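Local atomic coordinates of ORC1-type DNA replication protein 2 (Aeropyrum pernix, PDB entry 1W5T), a protein that binds DNA and takes part in regulating DNA replication, carrying an ATP-binding AAA+ domain and a C-terminal winged-helix domain. Residues L303-I317 with Y355-V368. Numbering follows the deposited sequence.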
loop_
_atom_site.group_PDB
_atom_site.type_symbol
_atom_site.label_atom_id
_atom_site.label_comp_id
_atom_site.label_asym_id
_atom_site.label_seq_id
_atom_site.Cartn_x
_atom_site.Cartn_y
_atom_site.Cartn_z
ATOM N N LEU A 303 11.900 -6.609 9.372
ATOM C CA LEU A 303 12.884 -6.689 10.446
ATOM C C LEU A 303 13.949 -7.744 10.207
ATOM O O LEU A 303 15.128 -7.468 10.403
ATOM C CB LEU A 303 12.219 -6.902 11.800
ATOM C CG LEU A 303 11.191 -5.844 12.193
ATOM C CD1 LEU A 303 10.534 -6.207 13.522
ATOM C CD2 LEU A 303 11.765 -4.419 12.190
ATOM N N GLU A 304 13.504 -8.930 9.768
ATOM C CA GLU A 304 14.348 -10.060 9.400
ATOM C C GLU A 304 15.378 -9.693 8.347
ATOM O O GLU A 304 16.435 -10.302 8.286
ATOM C CB GLU A 304 13.479 -11.206 8.859
ATOM C CG GLU A 304 12.557 -11.857 9.889
ATOM C CD GLU A 304 11.860 -13.143 9.421
ATOM O OE1 GLU A 304 11.419 -13.265 8.236
ATOM O OE2 GLU A 304 11.728 -14.045 10.276
ATOM N N ALA A 305 15.054 -8.716 7.502
ATOM C CA ALA A 305 15.985 -8.208 6.503
ATOM C C ALA A 305 17.072 -7.335 7.112
ATOM O O ALA A 305 18.069 -7.036 6.475
ATOM C CB ALA A 305 15.245 -7.419 5.436
ATOM N N LEU A 306 16.886 -6.916 8.346
ATOM C CA LEU A 306 17.847 -6.013 8.987
ATOM C C LEU A 306 18.986 -6.810 9.632
ATOM O O LEU A 306 18.748 -7.863 10.176
ATOM C CB LEU A 306 17.112 -5.202 10.065
ATOM C CG LEU A 306 16.680 -3.778 9.752
ATOM C CD1 LEU A 306 16.354 -3.572 8.225
ATOM C CD2 LEU A 306 15.569 -3.273 10.728
ATOM N N SER A 307 20.202 -6.284 9.578
ATOM C CA SER A 307 21.336 -6.771 10.350
ATOM C C SER A 307 21.183 -6.629 11.890
ATOM O O SER A 307 20.472 -5.766 12.384
ATOM C CB SER A 307 22.604 -6.074 9.865
ATOM O OG SER A 307 22.960 -4.969 10.675
ATOM N N ILE A 308 21.844 -7.513 12.621
ATOM C CA ILE A 308 21.778 -7.609 14.082
ATOM C C ILE A 308 21.984 -6.244 14.712
ATOM O O ILE A 308 21.377 -5.888 15.708
ATOM C CB ILE A 308 22.905 -8.565 14.592
ATOM C CG1 ILE A 308 22.724 -9.974 14.049
ATOM C CG2 ILE A 308 22.957 -8.616 16.093
ATOM C CD1 ILE A 308 23.943 -10.864 14.259
ATOM N N HIS A 309 22.853 -5.477 14.079
ATOM C CA HIS A 309 23.307 -4.243 14.643
ATOM C C HIS A 309 22.298 -3.131 14.534
ATOM O O HIS A 309 22.097 -2.401 15.499
ATOM C CB HIS A 309 24.696 -3.922 14.122
ATOM C CG HIS A 309 25.760 -4.609 14.919
ATOM N ND1 HIS A 309 26.306 -4.053 16.059
ATOM C CD2 HIS A 309 26.288 -5.852 14.816
ATOM C CE1 HIS A 309 27.161 -4.907 16.596
ATOM N NE2 HIS A 309 27.169 -6.004 15.859
ATOM N N GLU A 310 21.614 -3.070 13.391
ATOM C CA GLU A 310 20.417 -2.237 13.253
ATOM C C GLU A 310 19.354 -2.637 14.262
ATOM O O GLU A 310 18.744 -1.785 14.879
ATOM C CB GLU A 310 19.830 -2.303 11.851
ATOM C CG GLU A 310 20.828 -2.700 10.788
ATOM C CD GLU A 310 20.545 -2.081 9.443
ATOM O OE1 GLU A 310 20.755 -2.782 8.451
ATOM O OE2 GLU A 310 20.128 -0.910 9.379
ATOM N N LEU A 311 19.158 -3.935 14.425
ATOM C CA LEU A 311 18.149 -4.484 15.314
ATOM C C LEU A 311 18.430 -4.113 16.785
ATOM O O LEU A 311 17.512 -3.807 17.549
ATOM C CB LEU A 311 18.114 -6.007 15.130
ATOM C CG LEU A 311 17.114 -6.793 14.268
ATOM C CD1 LEU A 311 16.289 -5.940 13.348
ATOM C CD2 LEU A 311 17.803 -7.927 13.480
ATOM N N ILE A 312 19.705 -4.152 17.179
ATOM C CA ILE A 312 20.108 -3.693 18.506
ATOM C C ILE A 312 19.775 -2.193 18.753
ATOM O O ILE A 312 19.307 -1.816 19.818
ATOM C CB ILE A 312 21.619 -4.016 18.788
ATOM C CG1 ILE A 312 21.814 -5.509 18.973
ATOM C CG2 ILE A 312 22.094 -3.355 20.060
ATOM C CD1 ILE A 312 23.121 -5.987 18.404
ATOM N N ILE A 313 20.015 -1.370 17.756
ATOM C CA ILE A 313 19.745 0.061 17.822
ATOM C C ILE A 313 18.250 0.358 17.828
ATOM O O ILE A 313 17.764 1.195 18.642
ATOM C CB ILE A 313 20.449 0.793 16.673
ATOM C CG1 ILE A 313 21.965 0.510 16.742
ATOM C CG2 ILE A 313 20.132 2.284 16.751
ATOM C CD1 ILE A 313 22.762 0.812 15.411
ATOM N N LEU A 314 17.520 -0.337 16.959
ATOM C CA LEU A 314 16.064 -0.262 16.975
ATOM C C LEU A 314 15.483 -0.596 18.365
ATOM O O LEU A 314 14.632 0.121 18.894
ATOM C CB LEU A 314 15.439 -1.146 15.886
ATOM C CG LEU A 314 13.917 -1.032 15.709
ATOM C CD1 LEU A 314 13.519 0.426 15.518
ATOM C CD2 LEU A 314 13.404 -1.864 14.501
ATOM N N ARG A 315 15.961 -1.688 18.938
ATOM C CA ARG A 315 15.544 -2.104 20.265
ATOM C C ARG A 315 15.771 -1.008 21.308
ATOM O O ARG A 315 14.889 -0.706 22.103
ATOM C CB ARG A 315 16.273 -3.385 20.683
ATOM C CG ARG A 315 15.563 -4.101 21.812
ATOM C CD ARG A 315 16.457 -4.549 22.918
ATOM N NE ARG A 315 15.859 -5.657 23.667
ATOM C CZ ARG A 315 15.345 -5.547 24.896
ATOM N NH1 ARG A 315 14.839 -6.612 25.493
ATOM N NH2 ARG A 315 15.337 -4.379 25.539
ATOM N N LEU A 316 16.943 -0.393 21.262
ATOM C CA LEU A 316 17.300 0.589 22.258
ATOM C C LEU A 316 16.434 1.839 22.140
ATOM O O LEU A 316 15.975 2.386 23.143
ATOM C CB LEU A 316 18.783 0.938 22.152
ATOM C CG LEU A 316 19.813 -0.095 22.605
ATOM C CD1 LEU A 316 21.129 0.270 21.982
ATOM C CD2 LEU A 316 19.938 -0.195 24.145
ATOM N N ILE A 317 16.200 2.274 20.897
ATOM C CA ILE A 317 15.323 3.399 20.620
ATOM C C ILE A 317 13.915 3.062 21.099
ATOM O O ILE A 317 13.257 3.895 21.689
ATOM C CB ILE A 317 15.365 3.742 19.137
ATOM C CG1 ILE A 317 16.721 4.371 18.793
ATOM C CG2 ILE A 317 14.194 4.640 18.739
ATOM C CD1 ILE A 317 16.884 4.914 17.354
ATOM N N TYR A 355 27.853 2.813 12.221
ATOM C CA TYR A 355 26.760 3.149 13.135
ATOM C C TYR A 355 25.748 4.122 12.565
ATOM O O TYR A 355 24.541 3.931 12.743
ATOM C CB TYR A 355 27.347 3.732 14.427
ATOM C CG TYR A 355 26.346 4.265 15.424
ATOM C CD1 TYR A 355 25.523 3.400 16.137
ATOM C CD2 TYR A 355 26.250 5.630 15.691
ATOM C CE1 TYR A 355 24.619 3.870 17.083
ATOM C CE2 TYR A 355 25.358 6.101 16.642
ATOM C CZ TYR A 355 24.540 5.200 17.328
ATOM O OH TYR A 355 23.618 5.630 18.262
ATOM N N HIS A 356 26.271 5.174 11.936
ATOM C CA HIS A 356 25.511 6.270 11.337
ATOM C C HIS A 356 24.745 5.835 10.108
ATOM O O HIS A 356 23.687 6.360 9.844
ATOM C CB HIS A 356 26.450 7.444 10.984
ATOM C CG HIS A 356 27.034 8.127 12.184
ATOM N ND1 HIS A 356 28.114 8.989 12.104
ATOM C CD2 HIS A 356 26.682 8.084 13.495
ATOM C CE1 HIS A 356 28.406 9.437 13.314
ATOM N NE2 HIS A 356 27.552 8.906 14.177
ATOM N N ILE A 357 25.321 4.917 9.337
ATOM C CA ILE A 357 24.655 4.293 8.202
ATOM C C ILE A 357 23.403 3.530 8.709
ATOM O O ILE A 357 22.303 3.706 8.193
ATOM C CB ILE A 357 25.670 3.400 7.426
ATOM C CG1 ILE A 357 26.452 4.243 6.404
ATOM C CG2 ILE A 357 24.996 2.255 6.701
ATOM C CD1 ILE A 357 27.965 3.878 6.273
ATOM N N TYR A 358 23.596 2.709 9.748
ATOM C CA TYR A 358 22.513 1.998 10.433
ATOM C C TYR A 358 21.367 2.883 10.922
ATOM O O TYR A 358 20.197 2.526 10.705
ATOM C CB TYR A 358 23.075 1.214 11.600
ATOM C CG TYR A 358 23.852 -0.011 11.194
ATOM C CD1 TYR A 358 24.912 -0.486 11.976
ATOM C CD2 TYR A 358 23.531 -0.690 10.028
ATOM C CE1 TYR A 358 25.619 -1.640 11.608
ATOM C CE2 TYR A 358 24.224 -1.826 9.641
ATOM C CZ TYR A 358 25.265 -2.296 10.437
ATOM O OH TYR A 358 25.923 -3.427 10.019
ATOM N N LEU A 359 21.693 4.025 11.552
ATOM C CA LEU A 359 20.686 4.953 12.050
ATOM C C LEU A 359 19.892 5.583 10.919
ATOM O O LEU A 359 18.661 5.691 10.987
ATOM C CB LEU A 359 21.304 6.068 12.894
ATOM C CG LEU A 359 21.311 5.847 14.400
ATOM C CD1 LEU A 359 22.256 6.800 15.051
ATOM C CD2 LEU A 359 19.922 5.966 14.992
ATOM N N LYS A 360 20.628 6.020 9.899
ATOM C CA LYS A 360 20.033 6.521 8.664
ATOM C C LYS A 360 19.032 5.545 8.063
ATOM O O LYS A 360 17.899 5.905 7.812
ATOM C CB LYS A 360 21.094 6.855 7.623
ATOM C CG LYS A 360 20.682 8.071 6.810
ATOM C CD LYS A 360 20.654 9.371 7.664
ATOM C CE LYS A 360 20.875 10.630 6.767
ATOM N NZ LYS A 360 20.923 10.227 5.310
ATOM N N HIS A 361 19.461 4.304 7.869
ATOM C CA HIS A 361 18.615 3.291 7.278
ATOM C C HIS A 361 17.321 3.065 8.054
ATOM O O HIS A 361 16.259 2.942 7.446
ATOM C CB HIS A 361 19.362 1.990 7.120
ATOM C CG HIS A 361 18.642 1.014 6.272
ATOM N ND1 HIS A 361 18.363 -0.271 6.690
ATOM C CD2 HIS A 361 18.083 1.148 5.046
ATOM C CE1 HIS A 361 17.675 -0.892 5.748
ATOM N NE2 HIS A 361 17.502 -0.057 4.736
ATOM N N LEU A 362 17.417 3.008 9.389
ATOM C CA LEU A 362 16.255 2.875 10.259
ATOM C C LEU A 362 15.323 4.029 9.997
ATOM O O LEU A 362 14.118 3.834 9.929
ATOM C CB LEU A 362 16.610 2.845 11.773
ATOM C CG LEU A 362 17.289 1.566 12.329
ATOM C CD1 LEU A 362 17.881 1.714 13.743
ATOM C CD2 LEU A 362 16.426 0.296 12.227
ATOM N N THR A 363 15.884 5.224 9.836
ATOM C CA THR A 363 15.085 6.403 9.599
ATOM C C THR A 363 14.340 6.309 8.262
ATOM O O THR A 363 13.142 6.585 8.184
ATOM C CB THR A 363 15.972 7.674 9.653
ATOM O OG1 THR A 363 16.231 7.985 11.025
ATOM C CG2 THR A 363 15.209 8.888 9.142
ATOM N N SER A 364 15.060 5.909 7.226
ATOM C CA SER A 364 14.484 5.823 5.891
ATOM C C SER A 364 13.444 4.725 5.792
ATOM O O SER A 364 12.601 4.750 4.884
ATOM C CB SER A 364 15.566 5.631 4.843
ATOM O OG SER A 364 16.060 4.344 4.904
ATOM N N LEU A 365 13.473 3.780 6.733
ATOM C CA LEU A 365 12.485 2.701 6.730
ATOM C C LEU A 365 11.256 3.163 7.484
ATOM O O LEU A 365 10.302 2.399 7.632
ATOM C CB LEU A 365 13.008 1.392 7.339
ATOM C CG LEU A 365 13.938 0.460 6.540
ATOM C CD1 LEU A 365 14.617 -0.574 7.465
ATOM C CD2 LEU A 365 13.240 -0.259 5.371
ATOM N N GLY A 366 11.309 4.407 7.961
ATOM C CA GLY A 366 10.237 5.002 8.728
ATOM C C GLY A 366 10.051 4.439 10.117
ATOM O O GLY A 366 9.032 4.691 10.754
ATOM N N LEU A 367 11.013 3.659 10.583
ATOM C CA LEU A 367 10.899 3.010 11.892
ATOM C C LEU A 367 11.197 3.984 13.029
ATOM O O LEU A 367 10.693 3.828 14.132
ATOM C CB LEU A 367 11.829 1.798 12.007
ATOM C CG LEU A 367 11.418 0.586 11.186
ATOM C CD1 LEU A 367 12.522 -0.462 11.174
ATOM C CD2 LEU A 367 10.096 0.024 11.730
ATOM N N VAL A 368 12.039 4.974 12.743
ATOM C CA VAL A 368 12.470 5.919 13.745
ATOM C C VAL A 368 12.428 7.313 13.152
ATOM O O VAL A 368 12.796 7.504 11.997
ATOM C CB VAL A 368 13.883 5.539 14.369
ATOM C CG1 VAL A 368 14.141 4.060 14.338
ATOM C CG2 VAL A 368 15.040 6.267 13.729
#
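I313 fits as a knob into the hole formed by Y355, Y358, L359 and L362, and around it the portions 308-317 and 355-364 of two helices cross at -66°, their axes 9.6 Å apart at closest approach. Branched at CB, isoleucine reaches two ways at once: CG2 meets L362 CD1 at 3.8 Å, while CD1, on the arm beside the backbone N, runs between Y358 CB and the Y355 ring. L362 divides its branches similarly, CD1 against I313 and the backbone of E310, CD2 against L306 CD2 and L314 CB. Beyond L362, L314 CD1 lies 3.9 Å from V368 CG1 and L314 CD2 packs on L367 CD1; I317 CD1 touches both L359 and V368. Aliphatic groups suit this largely buried patch.

The end near S307 and H361 is more polar and partly open to solvent, although Y358 and E310 stay buried. The flat Y358 ring can lie against the helix start, with E310 N over one face and CE1 3.5 Å from H309 CB. Glutamate is long enough to pass it: E310, bent at chi2, crosses the Y358 side chain at about a right angle, its carboxylate turned 35° from the ring plane, with CD 3.3 Å from Y358 CD2. The H361 imidazole offers an N-H, and ND1 donates in its ring plane to the syn side of E310 OE2 at 3.3 Å (152°), a long bond giving that carboxylate a polar partner. S307 is the N-cap, its hydroxyl accepting a weak bond from H309 N.

Within the winged-helix domain, G366 ends the second helix in a Schellman motif, its positive phi easy for glycine, before strand 368-372. Helix 330-345 flanks the pair through Y337, whose OH is hydrogen-bonded to H309 ND1; helix 392-408 packs on L303 and L311, and strand 382-386 places F384 against I317 and L359.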